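Hypothetical protein TTHA1785 (PDB 2EPG) probably joins RNA ends as a GTP- and manganese-dependent ligase of the RtcB family, sealing 3'-phosphate or 2',3'-cyclic phosphate ends to 5'-hydroxyl ends. Local coordinates at residues G110-A115 and V243-G248; V333-A338 and G378-V383. All coordinates share one frame; numbering follows the deposited sequence.

Overall arrangement
Interactions 1 and 2 are both buried and lie side by side, their centres about 9 Å apart. They share one part of the fold, since strands 110-119 and 332-347 are antiparallel neighbours. Interaction 1 pairs 110-115 with 243-248 edge to edge, so backbone hydrogen bonds dominate it. Interaction 2 lays 378-383 across 333-338. It has no hydrogen bond between its segments and relies on proline, aromatic and leucine packing. R112 of interaction 1 and D336 of interaction 2 form a salt bridge, and L382 packs on V111. Interaction 1 holds H246, predicted to bind manganese; interaction 2 only borders predicted site residues, H339 and P384.

Interaction 1: G110-A115 and V243-G248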
ATOM      1  N   GLY A 110      -0.529  -2.399   3.621  1.00 27.68           N
ATOM      2  CA  GLY A 110      -1.076  -2.462   2.284  1.00 27.83           C
ATOM      3  C   GLY A 110      -2.487  -2.988   2.224  1.00 27.06           C
ATOM      4  O   GLY A 110      -3.168  -3.076   3.246  1.00 25.45           O
ATOM      5  N   VAL A 111      -2.906  -3.377   1.024  1.00 25.49           N
ATOM      6  CA  VAL A 111      -4.264  -3.839   0.826  1.00 26.65           C
ATOM      7  C   VAL A 111      -4.378  -5.075  -0.045  1.00 24.59           C
ATOM      8  O   VAL A 111      -3.692  -5.192  -1.054  1.00 27.04           O
ATOM      9  CB  VAL A 111      -5.108  -2.725   0.139  1.00 26.70           C
ATOM     10  CG1 VAL A 111      -6.568  -3.119   0.098  1.00 28.01           C
ATOM     11  CG2 VAL A 111      -4.909  -1.394   0.866  1.00 30.44           C
ATOM     12  N   ARG A 112      -5.252  -5.992   0.349  1.00 23.70           N
ATOM     13  CA  ARG A 112      -5.518  -7.161  -0.463  1.00 23.02           C
ATOM     14  C   ARG A 112      -7.026  -7.164  -0.719  1.00 24.93           C
ATOM     15  O   ARG A 112      -7.821  -6.925   0.206  1.00 26.36           O
ATOM     16  CB  ARG A 112      -5.141  -8.463   0.238  1.00 22.91           C
ATOM     17  CG  ARG A 112      -5.643  -9.684  -0.541  1.00 23.71           C
ATOM     18  CD  ARG A 112      -5.124 -11.033  -0.053  1.00 24.98           C
ATOM     19  NE  ARG A 112      -3.678 -11.213  -0.190  1.00 22.71           N
ATOM     20  CZ  ARG A 112      -3.096 -12.409  -0.270  1.00 24.42           C
ATOM     21  NH1 ARG A 112      -1.779 -12.531  -0.379  1.00 23.95           N
ATOM     22  NH2 ARG A 112      -3.843 -13.496  -0.286  1.00 25.09           N
ATOM     23  N   LEU A 113      -7.415  -7.415  -1.966  1.00 22.66           N
ATOM     24  CA  LEU A 113      -8.827  -7.493  -2.297  1.00 24.47           C
ATOM     25  C   LEU A 113      -9.152  -8.883  -2.848  1.00 25.67           C
ATOM     26  O   LEU A 113      -8.552  -9.332  -3.834  1.00 23.68           O
ATOM     27  CB  LEU A 113      -9.224  -6.436  -3.341  1.00 24.40           C
ATOM     28  CG  LEU A 113     -10.716  -6.403  -3.726  1.00 23.37           C
ATOM     29  CD1 LEU A 113     -11.573  -5.981  -2.525  1.00 22.61           C
ATOM     30  CD2 LEU A 113     -10.943  -5.404  -4.845  1.00 21.82           C
ATOM     31  N   LEU A 114     -10.091  -9.563  -2.190  1.00 24.63           N
ATOM     32  CA  LEU A 114     -10.542 -10.868  -2.638  1.00 26.17           C
ATOM     33  C   LEU A 114     -11.854 -10.607  -3.400  1.00 27.52           C
ATOM     34  O   LEU A 114     -12.644  -9.745  -3.002  1.00 26.03           O
ATOM     35  CB  LEU A 114     -10.820 -11.798  -1.436  1.00 25.22           C
ATOM     36  CG  LEU A 114      -9.702 -12.073  -0.420  1.00 24.66           C
ATOM     37  CD1 LEU A 114     -10.178 -13.084   0.630  1.00 24.78           C
ATOM     38  CD2 LEU A 114      -8.478 -12.607  -1.150  1.00 24.81           C
ATOM     39  N   ALA A 115     -12.062 -11.336  -4.494  1.00 26.12           N
ATOM     40  CA  ALA A 115     -13.268 -11.209  -5.305  1.00 26.84           C
ATOM     41  C   ALA A 115     -13.945 -12.577  -5.325  1.00 27.08           C
ATOM     42  O   ALA A 115     -13.300 -13.575  -5.637  1.00 28.56           O
ATOM     43  CB  ALA A 115     -12.897 -10.784  -6.726  1.00 23.93           C
ATOM     44  N   VAL A 243     -13.946  -8.778  -0.425  1.00 26.11           N
ATOM     45  CA  VAL A 243     -13.410  -8.649   0.913  1.00 27.34           C
ATOM     46  C   VAL A 243     -12.090  -7.878   0.800  1.00 26.72           C
ATOM     47  O   VAL A 243     -11.175  -8.300   0.099  1.00 25.27           O
ATOM     48  CB  VAL A 243     -13.172 -10.038   1.545  1.00 29.09           C
ATOM     49  CG1 VAL A 243     -12.648  -9.877   2.982  1.00 27.95           C
ATOM     50  CG2 VAL A 243     -14.480 -10.853   1.522  1.00 26.10           C
ATOM     51  N   LEU A 244     -12.004  -6.748   1.493  1.00 25.91           N
ATOM     52  CA  LEU A 244     -10.804  -5.927   1.459  1.00 28.05           C
ATOM     53  C   LEU A 244     -10.074  -6.020   2.798  1.00 27.78           C
ATOM     54  O   LEU A 244     -10.654  -5.749   3.847  1.00 27.16           O
ATOM     55  CB  LEU A 244     -11.168  -4.469   1.130  1.00 24.99           C
ATOM     56  CG  LEU A 244     -10.010  -3.494   0.864  1.00 28.01           C
ATOM     57  CD1 LEU A 244     -10.455  -2.365  -0.099  1.00 24.12           C
ATOM     58  CD2 LEU A 244      -9.526  -2.919   2.186  1.00 27.03           C
ATOM     59  N   ILE A 245      -8.802  -6.411   2.736  1.00 27.62           N
ATOM     60  CA  ILE A 245      -7.944  -6.573   3.918  1.00 28.07           C
ATOM     61  C   ILE A 245      -6.897  -5.452   3.938  1.00 28.40           C
ATOM     62  O   ILE A 245      -6.109  -5.303   3.004  1.00 27.57           O
ATOM     63  CB  ILE A 245      -7.209  -7.931   3.870  1.00 28.36           C
ATOM     64  CG1 ILE A 245      -8.230  -9.072   3.817  1.00 27.34           C
ATOM     65  CG2 ILE A 245      -6.295  -8.074   5.083  1.00 30.19           C
ATOM     66  CD1 ILE A 245      -7.634 -10.424   3.342  1.00 25.66           C
ATOM     67  N   HIS A 246      -6.900  -4.677   5.014  1.00 28.95           N
ATOM     68  CA  HIS A 246      -5.999  -3.547   5.182  1.00 28.93           C
ATOM     69  C   HIS A 246      -5.164  -3.752   6.430  1.00 30.43           C
ATOM     70  O   HIS A 246      -5.689  -3.683   7.550  1.00 29.26           O
ATOM     71  CB  HIS A 246      -6.811  -2.262   5.338  1.00 31.27           C
ATOM     72  CG  HIS A 246      -6.003  -1.010   5.189  1.00 38.20           C
ATOM     73  ND1 HIS A 246      -4.718  -0.886   5.674  1.00 42.04           N
ATOM     74  CD2 HIS A 246      -6.305   0.182   4.623  1.00 38.32           C
ATOM     75  CE1 HIS A 246      -4.264   0.326   5.410  1.00 41.55           C
ATOM     76  NE2 HIS A 246      -5.208   0.994   4.772  1.00 39.78           N
ATOM     77  N   THR A 247      -3.877  -4.025   6.234  1.00 29.05           N
ATOM     78  CA  THR A 247      -2.956  -4.225   7.335  1.00 30.84           C
ATOM     79  C   THR A 247      -1.517  -4.313   6.810  1.00 31.47           C
ATOM     80  O   THR A 247      -1.289  -4.390   5.584  1.00 31.05           O
ATOM     81  CB  THR A 247      -3.305  -5.489   8.154  1.00 31.73           C
ATOM     82  OG1 THR A 247      -2.458  -5.541   9.307  1.00 34.17           O
ATOM     83  CG2 THR A 247      -3.107  -6.759   7.316  1.00 31.21           C
ATOM     84  N   GLY A 248      -0.553  -4.296   7.733  1.00 30.04           N
ATOM     85  CA  GLY A 248       0.844  -4.320   7.336  1.00 28.29           C
ATOM     86  C   GLY A 248       1.791  -5.265   8.048  1.00 28.75           C
ATOM     87  O   GLY A 248       1.449  -6.422   8.314  1.00 26.43           O
TER
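V111 lays CG1 across the branch point of L244, 3.5 Å from CG and 3.6 Å from CD2. L244 reaches it because its CG is anti to the backbone N (chi1 -172°). L113, paired with L244 across the strands, brings CD1 to 4.0 Å from L244 CB. Were L244 cut back to alanine, V111 CG1 would probably lose its main partner across the strands, and a gap is likely to open beside F216 and Q220 of the next strand.

The two segments are antiparallel neighbours in a beta sheet. G110, R112 and L114 form hydrogen-bonded pairs with T247, I245 and V243. The bond from I245 N to R112 O is 2.8 Å and almost straight (176° at the hydrogen). L114 N to V243 O is also 2.8 Å. At the far end G110 N bonds T247 O at 2.9 Å, but the donor stands 47° above the carbonyl plane. V111 and L113 are in non-hydrogen-bonded pairs with H246 and L244.

On the face of V111, L113, L244 and H246, V111 CG2 lies over one face of the H246 ring, 4.3 Å above its plane and toward the rim. F216 is an aromatic neighbour of that ring. H246 is predicted to bind the second manganese ion, and V111 also touches H339, another predicted ligand of that ion. The other face carries R112, L114, V243, I245 and T247. Helix 288-321 packs there against R112, V243 and T247. The R112 guanidinium turns away from I245 to a salt bridge with D336 and a hydrogen bond with Q309.

The backbone polar groups are paired across the strands, while H246 ND1 is buried without a partner in the model. That is consistent with a ring meant for the predicted manganese ion.

Interaction 2: V333-A338 and G378-V383; sequences VLYDLA and GQPVLV
The amide nitrogen NE2 of Q379 serves two backbone acceptors, P380 O at 3.1 Å and R361 O, and rests 3.6 Å from L337 CD1. P380 O lies in the plane of the Q379 amide. This probably fixes the amide's rotation.

The facing strand has a classic beta bulge: L334 and Y335 both stand opposite L113 of strand 110-119. Strand 380-383 does not pair with it. It crosses at 69°, and the segments meet through side chains.

P380 packs against L334 and Y335. Its CD sits over the centre of the Y335 ring, 4.0 Å from the centroid, in a CH-pi contact. Its CB meets Y335 CB at 3.7 Å, and L334 CD2 approaches that same CB at 3.9 Å. The Q379 chain runs across the outer end of the Y335 ring, with CG 3.6 Å from CE2. Ring and amide planes are only 23° apart.

L337 holds CG between its backbone N and carbonyl carbon (chi1 82°). From there its two methyls divide the work. CD1 goes to the Q379 amide, and CD2 lies 3.6 Å from L382 CG. L382 also packs on V111 and L113, so it joins strand 380-383 to strand 110-119 as well as to 332-347.

The contact borders the predicted manganese and GMP site. L382 O accepts a hydrogen bond from NE2 of H339, a residue predicted to bind manganese and GMP. This bond probably helps to orient the imidazole. On the side facing 333-338, L382 CD1 ends 3.5 Å from the backbone oxygen Y335 O.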
ATOM      1  N   VAL A 333      -7.815 -14.001  -5.136  1.00 26.29           N
ATOM      2  CA  VAL A 333      -7.094 -12.762  -4.932  1.00 24.87           C
ATOM      3  C   VAL A 333      -7.184 -11.968  -6.247  1.00 26.83           C
ATOM      4  O   VAL A 333      -6.692 -12.418  -7.285  1.00 26.08           O
ATOM      5  CB  VAL A 333      -5.608 -13.028  -4.607  1.00 24.69           C
ATOM      6  CG1 VAL A 333      -4.853 -11.711  -4.502  1.00 23.57           C
ATOM      7  CG2 VAL A 333      -5.495 -13.831  -3.274  1.00 20.91           C
ATOM      8  N   LEU A 334      -7.850 -10.817  -6.211  1.00 24.09           N
ATOM      9  CA  LEU A 334      -7.946  -9.971  -7.393  1.00 22.98           C
ATOM     10  C   LEU A 334      -6.567  -9.321  -7.487  1.00 23.62           C
ATOM     11  O   LEU A 334      -5.896  -9.394  -8.522  1.00 24.84           O
ATOM     12  CB  LEU A 334      -9.055  -8.934  -7.205  1.00 21.56           C
ATOM     13  CG  LEU A 334      -9.396  -8.088  -8.437  1.00 21.88           C
ATOM     14  CD1 LEU A 334     -10.832  -7.604  -8.327  1.00 21.15           C
ATOM     15  CD2 LEU A 334      -8.409  -6.921  -8.559  1.00 20.19           C
ATOM     16  N   TYR A 335      -6.141  -8.690  -6.397  1.00 22.58           N
ATOM     17  CA  TYR A 335      -4.790  -8.118  -6.334  1.00 23.05           C
ATOM     18  C   TYR A 335      -4.406  -7.835  -4.880  1.00 23.14           C
ATOM     19  O   TYR A 335      -5.250  -7.861  -3.985  1.00 24.06           O
ATOM     20  CB  TYR A 335      -4.672  -6.816  -7.151  1.00 18.49           C
ATOM     21  CG  TYR A 335      -3.260  -6.585  -7.628  1.00 19.04           C
ATOM     22  CD1 TYR A 335      -2.614  -7.539  -8.414  1.00 17.42           C
ATOM     23  CD2 TYR A 335      -2.558  -5.435  -7.294  1.00 19.44           C
ATOM     24  CE1 TYR A 335      -1.300  -7.345  -8.843  1.00 18.64           C
ATOM     25  CE2 TYR A 335      -1.255  -5.240  -7.731  1.00 20.92           C
ATOM     26  CZ  TYR A 335      -0.637  -6.204  -8.504  1.00 18.17           C
ATOM     27  OH  TYR A 335       0.658  -6.020  -8.938  1.00 20.15           O
ATOM     28  N   ASP A 336      -3.127  -7.564  -4.657  1.00 24.21           N
ATOM     29  CA  ASP A 336      -2.615  -7.238  -3.332  1.00 24.65           C
ATOM     30  C   ASP A 336      -1.398  -6.334  -3.560  1.00 24.44           C
ATOM     31  O   ASP A 336      -0.469  -6.711  -4.277  1.00 24.84           O
ATOM     32  CB  ASP A 336      -2.244  -8.539  -2.591  1.00 24.31           C
ATOM     33  CG  ASP A 336      -1.586  -8.291  -1.225  1.00 25.37           C
ATOM     34  OD1 ASP A 336      -1.976  -8.971  -0.252  1.00 22.92           O
ATOM     35  OD2 ASP A 336      -0.668  -7.446  -1.123  1.00 23.47           O
ATOM     36  N   LEU A 337      -1.412  -5.135  -2.977  1.00 23.76           N
ATOM     37  CA  LEU A 337      -0.303  -4.209  -3.150  1.00 25.55           C
ATOM     38  C   LEU A 337      -0.033  -3.345  -1.926  1.00 26.64           C
ATOM     39  O   LEU A 337      -0.903  -3.115  -1.093  1.00 26.82           O
ATOM     40  CB  LEU A 337      -0.532  -3.290  -4.366  1.00 25.18           C
ATOM     41  CG  LEU A 337      -1.430  -2.051  -4.188  1.00 25.55           C
ATOM     42  CD1 LEU A 337      -1.495  -1.251  -5.501  1.00 22.43           C
ATOM     43  CD2 LEU A 337      -2.832  -2.488  -3.759  1.00 20.33           C
ATOM     44  N   ALA A 338       1.204  -2.873  -1.837  1.00 28.66           N
ATOM     45  CA  ALA A 338       1.661  -2.039  -0.739  1.00 29.12           C
ATOM     46  C   ALA A 338       1.285  -0.577  -0.914  1.00 30.51           C
ATOM     47  O   ALA A 338       1.116  -0.109  -2.035  1.00 31.57           O
ATOM     48  CB  ALA A 338       3.182  -2.156  -0.619  1.00 28.99           C
ATOM     49  N   GLY A 378      -3.932  -2.856 -17.473  1.00 27.91           N
ATOM     50  CA  GLY A 378      -3.145  -2.213 -16.433  1.00 27.50           C
ATOM     51  C   GLY A 378      -3.287  -2.879 -15.063  1.00 28.03           C
ATOM     52  O   GLY A 378      -4.225  -3.633 -14.816  1.00 28.09           O
ATOM     53  N   GLN A 379      -2.356  -2.581 -14.166  1.00 26.83           N
ATOM     54  CA  GLN A 379      -2.347  -3.144 -12.822  1.00 24.97           C
ATOM     55  C   GLN A 379      -3.498  -2.618 -11.975  1.00 24.92           C
ATOM     56  O   GLN A 379      -3.831  -1.440 -12.031  1.00 25.20           O
ATOM     57  CB  GLN A 379      -1.034  -2.762 -12.124  1.00 25.90           C
ATOM     58  CG  GLN A 379      -0.876  -3.293 -10.678  1.00 24.69           C
ATOM     59  CD  GLN A 379       0.074  -2.434  -9.889  1.00 24.30           C
ATOM     60  OE1 GLN A 379       1.279  -2.398 -10.158  1.00 21.76           O
ATOM     61  NE2 GLN A 379      -0.464  -1.703  -8.933  1.00 24.68           N
ATOM     62  N   PRO A 380      -4.123  -3.489 -11.170  1.00 24.78           N
ATOM     63  CA  PRO A 380      -5.220  -3.002 -10.327  1.00 23.21           C
ATOM     64  C   PRO A 380      -4.614  -2.068  -9.257  1.00 25.36           C
ATOM     65  O   PRO A 380      -3.486  -2.280  -8.797  1.00 23.86           O
ATOM     66  CB  PRO A 380      -5.776  -4.285  -9.684  1.00 22.58           C
ATOM     67  CG  PRO A 380      -5.400  -5.379 -10.661  1.00 23.20           C
ATOM     68  CD  PRO A 380      -4.018  -4.961 -11.128  1.00 22.89           C
ATOM     69  N   VAL A 381      -5.358  -1.037  -8.871  1.00 25.31           N
ATOM     70  CA  VAL A 381      -4.913  -0.112  -7.839  1.00 24.31           C
ATOM     71  C   VAL A 381      -6.060  -0.123  -6.852  1.00 25.63           C
ATOM     72  O   VAL A 381      -7.192   0.238  -7.196  1.00 24.42           O
ATOM     73  CB  VAL A 381      -4.716   1.319  -8.381  1.00 22.84           C
ATOM     74  CG1 VAL A 381      -4.431   2.283  -7.217  1.00 21.94           C
ATOM     75  CG2 VAL A 381      -3.563   1.345  -9.372  1.00 24.48           C
ATOM     76  N   LEU A 382      -5.763  -0.544  -5.628  1.00 26.11           N
ATOM     77  CA  LEU A 382      -6.781  -0.668  -4.589  1.00 25.45           C
ATOM     78  C   LEU A 382      -6.746   0.556  -3.699  1.00 28.19           C
ATOM     79  O   LEU A 382      -5.746   0.833  -3.038  1.00 27.68           O
ATOM     80  CB  LEU A 382      -6.522  -1.946  -3.774  1.00 21.83           C
ATOM     81  CG  LEU A 382      -6.293  -3.188  -4.656  1.00 22.76           C
ATOM     82  CD1 LEU A 382      -5.975  -4.426  -3.806  1.00 17.86           C
ATOM     83  CD2 LEU A 382      -7.531  -3.421  -5.518  1.00 22.49           C
ATOM     84  N   VAL A 383      -7.845   1.298  -3.695  1.00 28.06           N
ATOM     85  CA  VAL A 383      -7.947   2.517  -2.914  1.00 29.19           C
ATOM     86  C   VAL A 383      -9.006   2.340  -1.836  1.00 30.71           C
ATOM     87  O   VAL A 383     -10.197   2.550  -2.067  1.00 33.08           O
ATOM     88  CB  VAL A 383      -8.309   3.711  -3.833  1.00 31.70           C
ATOM     89  CG1 VAL A 383      -8.480   4.982  -3.026  1.00 32.56           C
ATOM     90  CG2 VAL A 383      -7.215   3.910  -4.861  1.00 29.85           C
TER